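Local coordinates for ORC1-type DNA replication protein 2 (Aeropyrum pernix, PDB 1W5T) that binds DNA and ATP and takes part in regulating DNA replication, pairing an AAA+ ATPase domain with a C-terminal winged-helix domain, at residues Thr66-Ala69 with Lys70-Lys74; Gly254-Ser258 with Ala259-Ile263; Gln335-Glu338 with Asp339-Thr343. All coordinates share one frame; numbering follows the deposited sequence.

Contact 1: Thr66-Ala69 with Lys70-Lys74; sequences TTLA and KFTVK. With MG (magnesium ion), chain E; ANP (phosphoaminophosphonic acid-adenylate ester), chain D.
Thr72 turns its hydroxyl back onto the preceding turn of the helix, where OG1 donates to Leu68 O at 2.7 Å. The amide Thr72 N donates to the same oxygen at 3.0 Å from the other face of the carbonyl plane, so two bonds grip Leu68 O. The torsion explains this: with OG1 beside its own backbone N (chi1 -72°), the hydroxyl faces the carbonyl four residues back. Leu68 CD1 lies 3.8 Å from Thr72 OG1, the two side chains meeting at a slant. This Leu68, Phe71 and Thr72 side is tightly packed and buried. Lys70, partly exposed, makes the looser side: its extended chain runs past Thr66, CD lying 4.3 Å from Thr66 CG2, and its amine end makes a cation-pi contact with Tyr91.

At the N-terminal end the helix meets the nucleotide, as a Walker A helix does. Thr66 OG1 binds magnesium at 2.3 Å and is hydrogen-bonded to Asp145, while Thr66 N donates to ANP O1B. Thr67 holds ANP O1A twice, through its N (2.8 Å, N-H...O angle 165°) and through its OG1. Two phosphate oxygens of ANP, O2G and O1B, and two waters also bind the metal.

Helix 28-43 packs on Leu68, Phe71 and Thr72 through Ala31, and strand 139-145 receives Ala69 and Val73 on Ile143.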
loop_
_atom_site.group_PDB
_atom_site.type_symbol
_atom_site.label_atom_id
_atom_site.label_comp_id
_atom_site.label_asym_id
_atom_site.label_seq_id
_atom_site.Cartn_x
_atom_site.Cartn_y
_atom_site.Cartn_z
ATOM N N THR A 66 2.751 2.188 -4.524
ATOM C CA THR A 66 3.358 3.450 -4.906
ATOM C C THR A 66 4.112 3.348 -6.225
ATOM O O THR A 66 3.937 4.178 -7.098
ATOM C CB THR A 66 4.251 3.971 -3.749
ATOM O OG1 THR A 66 3.433 4.159 -2.594
ATOM C CG2 THR A 66 4.769 5.361 -4.037
ATOM N N THR A 67 4.944 2.323 -6.351
ATOM C CA THR A 67 5.710 2.056 -7.571
ATOM C C THR A 67 4.840 1.893 -8.809
ATOM O O THR A 67 5.140 2.456 -9.823
ATOM C CB THR A 67 6.573 0.791 -7.375
ATOM O OG1 THR A 67 7.562 1.078 -6.395
ATOM C CG2 THR A 67 7.399 0.466 -8.672
ATOM N N LEU A 68 3.794 1.087 -8.727
ATOM C CA LEU A 68 2.865 0.948 -9.851
ATOM C C LEU A 68 2.272 2.289 -10.235
ATOM O O LEU A 68 2.157 2.600 -11.415
ATOM C CB LEU A 68 1.709 0.001 -9.506
ATOM C CG LEU A 68 0.714 -0.286 -10.655
ATOM C CD1 LEU A 68 1.431 -0.770 -11.940
ATOM C CD2 LEU A 68 -0.401 -1.274 -10.201
ATOM N N ALA A 69 1.868 3.080 -9.246
ATOM C CA ALA A 69 1.176 4.319 -9.551
ATOM C C ALA A 69 2.148 5.273 -10.249
ATOM O O ALA A 69 1.796 5.881 -11.251
ATOM C CB ALA A 69 0.585 4.949 -8.263
ATOM N N LYS A 70 3.381 5.377 -9.740
ATOM C CA LYS A 70 4.311 6.317 -10.334
ATOM C C LYS A 70 4.790 5.825 -11.658
ATOM O O LYS A 70 4.914 6.606 -12.582
ATOM C CB LYS A 70 5.505 6.605 -9.461
ATOM C CG LYS A 70 5.220 7.419 -8.272
ATOM C CD LYS A 70 6.463 7.428 -7.400
ATOM C CE LYS A 70 6.490 8.671 -6.536
ATOM N NZ LYS A 70 7.461 8.439 -5.455
ATOM N N PHE A 71 5.035 4.530 -11.781
ATOM C CA PHE A 71 5.462 4.026 -13.068
ATOM C C PHE A 71 4.402 4.286 -14.139
ATOM O O PHE A 71 4.751 4.649 -15.244
ATOM C CB PHE A 71 5.831 2.541 -12.993
ATOM C CG PHE A 71 6.301 1.971 -14.301
ATOM C CD1 PHE A 71 7.633 2.057 -14.666
ATOM C CD2 PHE A 71 5.405 1.288 -15.155
ATOM C CE1 PHE A 71 8.075 1.514 -15.890
ATOM C CE2 PHE A 71 5.845 0.706 -16.359
ATOM C CZ PHE A 71 7.174 0.854 -16.746
ATOM N N THR A 72 3.121 4.086 -13.791
ATOM C CA THR A 72 2.008 4.203 -14.731
ATOM C C THR A 72 1.888 5.620 -15.311
ATOM O O THR A 72 1.710 5.825 -16.531
ATOM C CB THR A 72 0.726 3.854 -13.982
ATOM O OG1 THR A 72 0.717 2.452 -13.749
ATOM C CG2 THR A 72 -0.474 4.093 -14.846
ATOM N N VAL A 73 1.978 6.589 -14.404
ATOM C CA VAL A 73 1.866 7.972 -14.752
ATOM C C VAL A 73 3.044 8.342 -15.658
ATOM O O VAL A 73 2.890 9.066 -16.669
ATOM C CB VAL A 73 1.795 8.839 -13.472
ATOM C CG1 VAL A 73 1.981 10.304 -13.804
ATOM C CG2 VAL A 73 0.426 8.581 -12.757
ATOM N N LYS A 74 4.206 7.796 -15.320
ATOM C CA LYS A 74 5.387 7.965 -16.151
ATOM C C LYS A 74 5.110 7.469 -17.572
ATOM O O LYS A 74 5.350 8.207 -18.535
ATOM C CB LYS A 74 6.620 7.296 -15.524
ATOM C CG LYS A 74 7.940 7.606 -16.210
ATOM C CD LYS A 74 9.128 6.905 -15.487
ATOM C CE LYS A 74 9.310 5.401 -15.891
ATOM N NZ LYS A 74 10.126 4.557 -14.915
HETATM MG MG MG E . 3.280 3.090 -0.591
HETATM P PG ANP D . 3.654 0.336 1.751
HETATM O O1G ANP D . 4.696 0.604 2.918
HETATM O O2G ANP D . 3.063 1.740 1.290
HETATM O O3G ANP D . 2.489 -0.658 2.170
HETATM P PB ANP D . 3.968 -0.205 -1.169
HETATM O O1B ANP D . 3.504 1.228 -1.651
HETATM O O2B ANP D . 2.781 -1.199 -1.342
HETATM N N3B ANP D . 4.584 -0.237 0.425
HETATM P PA ANP D . 6.267 0.103 -2.871
HETATM O O1A ANP D . 5.713 0.575 -4.295
HETATM O O2A ANP D . 6.764 1.372 -2.062
HETATM O O3A ANP D . 5.188 -0.793 -2.070
HETATM O "O5'" ANP D . 7.420 -1.006 -3.087
HETATM C "C5'" ANP D . 8.339 -1.584 -2.146
HETATM C "C4'" ANP D . 9.672 -1.727 -2.887
HETATM O "O4'" ANP D . 9.585 -2.750 -3.887
HETATM C "C3'" ANP D . 10.053 -0.473 -3.672
HETATM O "O3'" ANP D . 11.448 -0.371 -3.672
HETATM C "C2'" ANP D . 9.590 -0.744 -5.098
HETATM O "O2'" ANP D . 10.253 -0.012 -6.129
HETATM C "C1'" ANP D . 9.836 -2.242 -5.202
HETATM N N9 ANP D . 8.833 -2.864 -6.058
HETATM C C8 ANP D . 7.542 -3.183 -5.682
HETATM N N7 ANP D . 6.846 -3.753 -6.697
HETATM C C5 ANP D . 7.676 -3.859 -7.745
HETATM C C6 ANP D . 7.699 -4.342 -9.164
HETATM N N6 ANP D . 6.612 -4.911 -9.760
HETATM N N1 ANP D . 8.831 -4.188 -9.903
HETATM C C2 ANP D . 9.940 -3.646 -9.423
HETATM N N3 ANP D . 10.047 -3.156 -8.162
HETATM C C4 ANP D . 8.926 -3.258 -7.296
HETATM O O HOH W 1 1.192 3.592 -0.629
HETATM O O HOH W 2 5.460 3.291 -0.799
#

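Contact 2: Gly254-Ser258 with Ala259-Ile263. With ANP (phosphoaminophosphonic acid-adenylate ester), chain D.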
loop_
_atom_site.group_PDB
_atom_site.type_symbol
_atom_site.label_atom_id
_atom_site.label_comp_id
_atom_site.label_asym_id
_atom_site.label_seq_id
_atom_site.Cartn_x
_atom_site.Cartn_y
_atom_site.Cartn_z
ATOM N N GLY A 254 4.989 -18.808 2.715
ATOM C CA GLY A 254 4.798 -18.437 4.112
ATOM C C GLY A 254 5.319 -17.089 4.542
ATOM O O GLY A 254 5.148 -16.713 5.728
ATOM N N GLY A 255 5.907 -16.331 3.598
ATOM C CA GLY A 255 6.401 -14.991 3.875
ATOM C C GLY A 255 5.411 -13.873 3.594
ATOM O O GLY A 255 4.355 -14.123 2.998
ATOM N N ASP A 256 5.733 -12.692 4.129
ATOM C CA ASP A 256 5.335 -11.332 3.735
ATOM C C ASP A 256 4.862 -11.085 2.284
ATOM O O ASP A 256 3.903 -10.356 2.041
ATOM C CB ASP A 256 6.622 -10.469 3.833
ATOM C CG ASP A 256 6.604 -9.551 4.945
ATOM O OD1 ASP A 256 7.552 -8.734 5.084
ATOM O OD2 ASP A 256 5.674 -9.577 5.752
ATOM N N GLY A 257 5.626 -11.628 1.342
ATOM C CA GLY A 257 5.550 -11.256 -0.051
ATOM C C GLY A 257 5.889 -9.803 -0.301
ATOM O O GLY A 257 5.368 -9.199 -1.216
ATOM N N SER A 258 6.722 -9.226 0.555
ATOM C CA SER A 258 7.070 -7.808 0.449
ATOM C C SER A 258 8.334 -7.610 -0.406
ATOM O O SER A 258 9.423 -8.094 -0.059
ATOM C CB SER A 258 7.224 -7.225 1.835
ATOM O OG SER A 258 7.875 -5.998 1.789
ATOM N N ALA A 259 8.190 -6.903 -1.524
ATOM C CA ALA A 259 9.358 -6.543 -2.326
ATOM C C ALA A 259 10.332 -5.580 -1.638
ATOM O O ALA A 259 11.568 -5.667 -1.831
ATOM C CB ALA A 259 8.949 -6.032 -3.721
ATOM N N ARG A 260 9.805 -4.682 -0.827
ATOM C CA ARG A 260 10.670 -3.809 -0.020
ATOM C C ARG A 260 11.626 -4.643 0.835
ATOM O O ARG A 260 12.817 -4.408 0.834
ATOM C CB ARG A 260 9.849 -2.857 0.872
ATOM C CG ARG A 260 10.618 -2.250 2.056
ATOM C CD ARG A 260 10.358 -0.750 2.284
ATOM N NE ARG A 260 8.919 -0.444 2.184
ATOM C CZ ARG A 260 8.380 0.544 1.440
ATOM N NH1 ARG A 260 7.061 0.695 1.445
ATOM N NH2 ARG A 260 9.140 1.390 0.713
ATOM N N ARG A 261 11.084 -5.615 1.554
ATOM C CA ARG A 261 11.890 -6.440 2.441
ATOM C C ARG A 261 12.915 -7.245 1.660
ATOM O O ARG A 261 14.020 -7.422 2.125
ATOM C CB ARG A 261 11.020 -7.390 3.224
ATOM C CG ARG A 261 11.290 -7.389 4.688
ATOM C CD ARG A 261 10.252 -8.170 5.541
ATOM N NE ARG A 261 10.777 -8.237 6.886
ATOM C CZ ARG A 261 11.036 -9.309 7.643
ATOM N NH1 ARG A 261 11.578 -9.067 8.825
ATOM N NH2 ARG A 261 10.752 -10.563 7.295
ATOM N N ALA A 262 12.534 -7.757 0.488
ATOM C CA ALA A 262 13.436 -8.560 -0.320
ATOM C C ALA A 262 14.633 -7.740 -0.822
ATOM O O ALA A 262 15.787 -8.179 -0.680
ATOM C CB ALA A 262 12.712 -9.210 -1.466
ATOM N N ILE A 263 14.330 -6.548 -1.348
ATOM C CA ILE A 263 15.325 -5.638 -1.863
ATOM C C ILE A 263 16.301 -5.149 -0.787
ATOM O O ILE A 263 17.509 -5.026 -1.059
ATOM C CB ILE A 263 14.637 -4.451 -2.587
ATOM C CG1 ILE A 263 14.076 -4.929 -3.911
ATOM C CG2 ILE A 263 15.613 -3.324 -2.868
ATOM C CD1 ILE A 263 13.066 -3.978 -4.465
HETATM P PG ANP D . 3.654 0.336 1.751
HETATM O O1G ANP D . 4.696 0.604 2.918
HETATM O O2G ANP D . 3.063 1.740 1.290
HETATM O O3G ANP D . 2.489 -0.658 2.170
HETATM P PB ANP D . 3.968 -0.205 -1.169
HETATM O O1B ANP D . 3.504 1.228 -1.651
HETATM O O2B ANP D . 2.781 -1.199 -1.342
HETATM N N3B ANP D . 4.584 -0.237 0.425
HETATM P PA ANP D . 6.267 0.103 -2.871
HETATM O O1A ANP D . 5.713 0.575 -4.295
HETATM O O2A ANP D . 6.764 1.372 -2.062
HETATM O O3A ANP D . 5.188 -0.793 -2.070
HETATM O "O5'" ANP D . 7.420 -1.006 -3.087
HETATM C "C5'" ANP D . 8.339 -1.584 -2.146
HETATM C "C4'" ANP D . 9.672 -1.727 -2.887
HETATM O "O4'" ANP D . 9.585 -2.750 -3.887
HETATM C "C3'" ANP D . 10.053 -0.473 -3.672
HETATM O "O3'" ANP D . 11.448 -0.371 -3.672
HETATM C "C2'" ANP D . 9.590 -0.744 -5.098
HETATM O "O2'" ANP D . 10.253 -0.012 -6.129
HETATM C "C1'" ANP D . 9.836 -2.242 -5.202
HETATM N N9 ANP D . 8.833 -2.864 -6.058
HETATM C C8 ANP D . 7.542 -3.183 -5.682
HETATM N N7 ANP D . 6.846 -3.753 -6.697
HETATM C C5 ANP D . 7.676 -3.859 -7.745
HETATM C C6 ANP D . 7.699 -4.342 -9.164
HETATM N N6 ANP D . 6.612 -4.911 -9.760
HETATM N N1 ANP D . 8.831 -4.188 -9.903
HETATM C C2 ANP D . 9.940 -3.646 -9.423
HETATM N N3 ANP D . 10.047 -3.156 -8.162
HETATM C C4 ANP D . 8.926 -3.258 -7.296
#
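Ser258 and Arg261 meet at the start of helix 259-275, where Ser258 is the N-cap: its OG accepts from Arg261 N at 3.2 Å, with a nearly straight N-H...O angle of 168°. The hydroxyl stands anti to its own backbone N (chi1 165°), which swings it over the first turn, 3.7 Å from Arg261 CB. One step on, Ala262 N donates to Ser258 O at 3.2 Å and begins the helical pattern. Replacing Ser258 by alanine removes the hydroxyl and is likely to leave the amide of Arg261 without its capping acceptor, weakening the start of the helix.

The two arginines diverge from this turn. Arg261 extends from CG to NE and, as modelled, crosses Asp256 at about a right angle; their salt bridge is long, and both the position of Asp256 OD1 and this orientation are doubtful. Arg260 bends at chi2 and chi3 toward the nucleotide, its guanidinium having ANP C5' over one face and PG in plane at its edge. NH1 makes a weak hydrogen bond to ANP O1G at 2.8 Å.

Ala259 CB approaches ANP O4' at 3.3 Å, alongside the ribose. The chemistry thus combines a hydroxyl cap with a guanidinium beside the gamma-phosphate, a placement consistent with the sensor-2 arginine of AAA+ ATPases.

Contact 3: Gln335-Glu338 with Asp339-Thr343; sequences QRYE and DASLT
This is a contact between successive turns of one helix, 330-345 of the winged-helix domain, in which a serine lies close to a tyrosine one turn back. Ser341 N donates to Tyr337 O at 2.9 Å with an N-H...O angle of 162°, and this bond holds the carbonyl. Ser341 OG also points at Tyr337 O, at a modelled 2.5 Å that is too short to be taken as exact, so the second bond is less sure. With the same caution, the hydroxyl oxygen is placed over the centre of one face of the Tyr337 ring. CG of Tyr337 lies anti to the backbone N (chi1 164°), which sets the ring beside its own carbonyl, on the side of Ser341.

The outer side is more exposed. Asp339 N donates to Gln335 O at 2.9 Å, nearly in line with the carbonyl bond, and Asp339 CG folds back to 3.3 Å from that oxygen. The extended Glu338 chain carries OE1 to a salt bridge with Arg334.

Tyr337 OH is hydrogen-bonded to His309 and to the backbone N of Arg350. Its ring and Ala340 pack against Leu316 of helix 308-322, while Tyr355 of helix 352-364 meets the ring and Ser341 touches Val347 and Pro349 in the connecting loop.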
loop_
_atom_site.group_PDB
_atom_site.type_symbol
_atom_site.label_atom_id
_atom_site.label_comp_id
_atom_site.label_asym_id
_atom_site.label_seq_id
_atom_site.Cartn_x
_atom_site.Cartn_y
_atom_site.Cartn_z
ATOM N N GLN A 335 -14.010 -22.296 24.029
ATOM C CA GLN A 335 -13.677 -22.801 25.375
ATOM C C GLN A 335 -12.556 -21.974 26.008
ATOM O O GLN A 335 -12.732 -21.398 27.085
ATOM C CB GLN A 335 -13.252 -24.261 25.314
ATOM C CG GLN A 335 -13.937 -25.169 26.296
ATOM C CD GLN A 335 -13.760 -26.639 25.914
ATOM O OE1 GLN A 335 -13.445 -27.486 26.773
ATOM N NE2 GLN A 335 -13.945 -26.948 24.617
ATOM N N ARG A 336 -11.421 -21.912 25.312
ATOM C CA ARG A 336 -10.278 -21.104 25.737
ATOM C C ARG A 336 -10.593 -19.619 25.913
ATOM O O ARG A 336 -10.004 -18.958 26.749
ATOM C CB ARG A 336 -9.129 -21.258 24.748
ATOM C CG ARG A 336 -8.421 -22.605 24.816
ATOM C CD ARG A 336 -7.248 -22.702 23.878
ATOM N NE ARG A 336 -6.751 -24.065 23.793
ATOM C CZ ARG A 336 -5.685 -24.444 23.087
ATOM N NH1 ARG A 336 -5.328 -25.728 23.094
ATOM N NH2 ARG A 336 -4.984 -23.562 22.367
ATOM N N TYR A 337 -11.510 -19.098 25.104
ATOM C CA TYR A 337 -11.894 -17.698 25.169
ATOM C C TYR A 337 -12.631 -17.424 26.472
ATOM O O TYR A 337 -12.325 -16.442 27.159
ATOM C CB TYR A 337 -12.771 -17.308 23.964
ATOM C CG TYR A 337 -13.489 -16.000 24.187
ATOM C CD1 TYR A 337 -12.788 -14.802 24.206
ATOM C CD2 TYR A 337 -14.859 -15.967 24.433
ATOM C CE1 TYR A 337 -13.420 -13.613 24.428
ATOM C CE2 TYR A 337 -15.506 -14.771 24.677
ATOM C CZ TYR A 337 -14.775 -13.592 24.666
ATOM O OH TYR A 337 -15.418 -12.390 24.874
ATOM N N GLU A 338 -13.607 -18.280 26.783
ATOM C CA GLU A 338 -14.360 -18.189 28.038
ATOM C C GLU A 338 -13.422 -18.366 29.228
ATOM O O GLU A 338 -13.390 -17.526 30.129
ATOM C CB GLU A 338 -15.496 -19.221 28.079
ATOM C CG GLU A 338 -16.685 -18.862 27.188
ATOM C CD GLU A 338 -17.641 -20.027 26.993
ATOM O OE1 GLU A 338 -18.859 -19.798 26.891
ATOM O OE2 GLU A 338 -17.169 -21.175 26.945
ATOM N N ASP A 339 -12.650 -19.450 29.189
ATOM C CA ASP A 339 -11.585 -19.714 30.143
ATOM C C ASP A 339 -10.699 -18.454 30.297
ATOM O O ASP A 339 -10.524 -17.952 31.418
ATOM C CB ASP A 339 -10.709 -20.927 29.699
ATOM C CG ASP A 339 -11.377 -22.329 29.936
ATOM O OD1 ASP A 339 -12.410 -22.444 30.629
ATOM O OD2 ASP A 339 -10.908 -23.396 29.447
ATOM N N ALA A 340 -10.169 -17.933 29.182
ATOM C CA ALA A 340 -9.185 -16.846 29.236
ATOM C C ALA A 340 -9.703 -15.489 29.711
ATOM O O ALA A 340 -8.992 -14.801 30.441
ATOM C CB ALA A 340 -8.449 -16.693 27.922
ATOM N N SER A 341 -10.905 -15.096 29.292
ATOM C CA SER A 341 -11.432 -13.787 29.694
ATOM C C SER A 341 -11.506 -13.686 31.206
ATOM O O SER A 341 -10.904 -12.798 31.791
ATOM C CB SER A 341 -12.815 -13.442 29.092
ATOM O OG SER A 341 -13.328 -14.425 28.214
ATOM N N LEU A 342 -12.249 -14.613 31.813
ATOM C CA LEU A 342 -12.476 -14.681 33.252
ATOM C C LEU A 342 -11.168 -14.712 34.033
ATOM O O LEU A 342 -10.864 -13.783 34.772
ATOM C CB LEU A 342 -13.275 -15.939 33.575
ATOM C CG LEU A 342 -14.588 -15.847 34.338
ATOM C CD1 LEU A 342 -15.707 -16.527 33.540
ATOM C CD2 LEU A 342 -14.408 -16.500 35.714
ATOM N N THR A 343 -10.387 -15.769 33.845
ATOM C CA THR A 343 -9.186 -15.983 34.653
ATOM C C THR A 343 -8.015 -15.032 34.349
ATOM O O THR A 343 -7.572 -14.314 35.245
ATOM C CB THR A 343 -8.754 -17.502 34.676
ATOM O OG1 THR A 343 -9.013 -18.123 33.417
ATOM C CG2 THR A 343 -9.642 -18.306 35.632
#

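How the contacts relate
From the N terminus the three contacts come in series, with neither nesting nor crossing; each joins two segments that follow one another directly, through residues three to five apart, so none closes a long loop. Contact 1 lies on helix 65-82 of the AAA domain, contact 2 where a loop of the lid domain enters helix 259-275, and contact 3 on helix 330-345 of the winged-helix domain. Contacts 1 and 2 do not touch each other, their nearest atoms being about 6 Å apart, but both touch ANP, which bridges the ATPase core and the lid. Contact 3 is remote: its centre is about 49 Å from that of contact 1 and about 36 Å from that of contact 2.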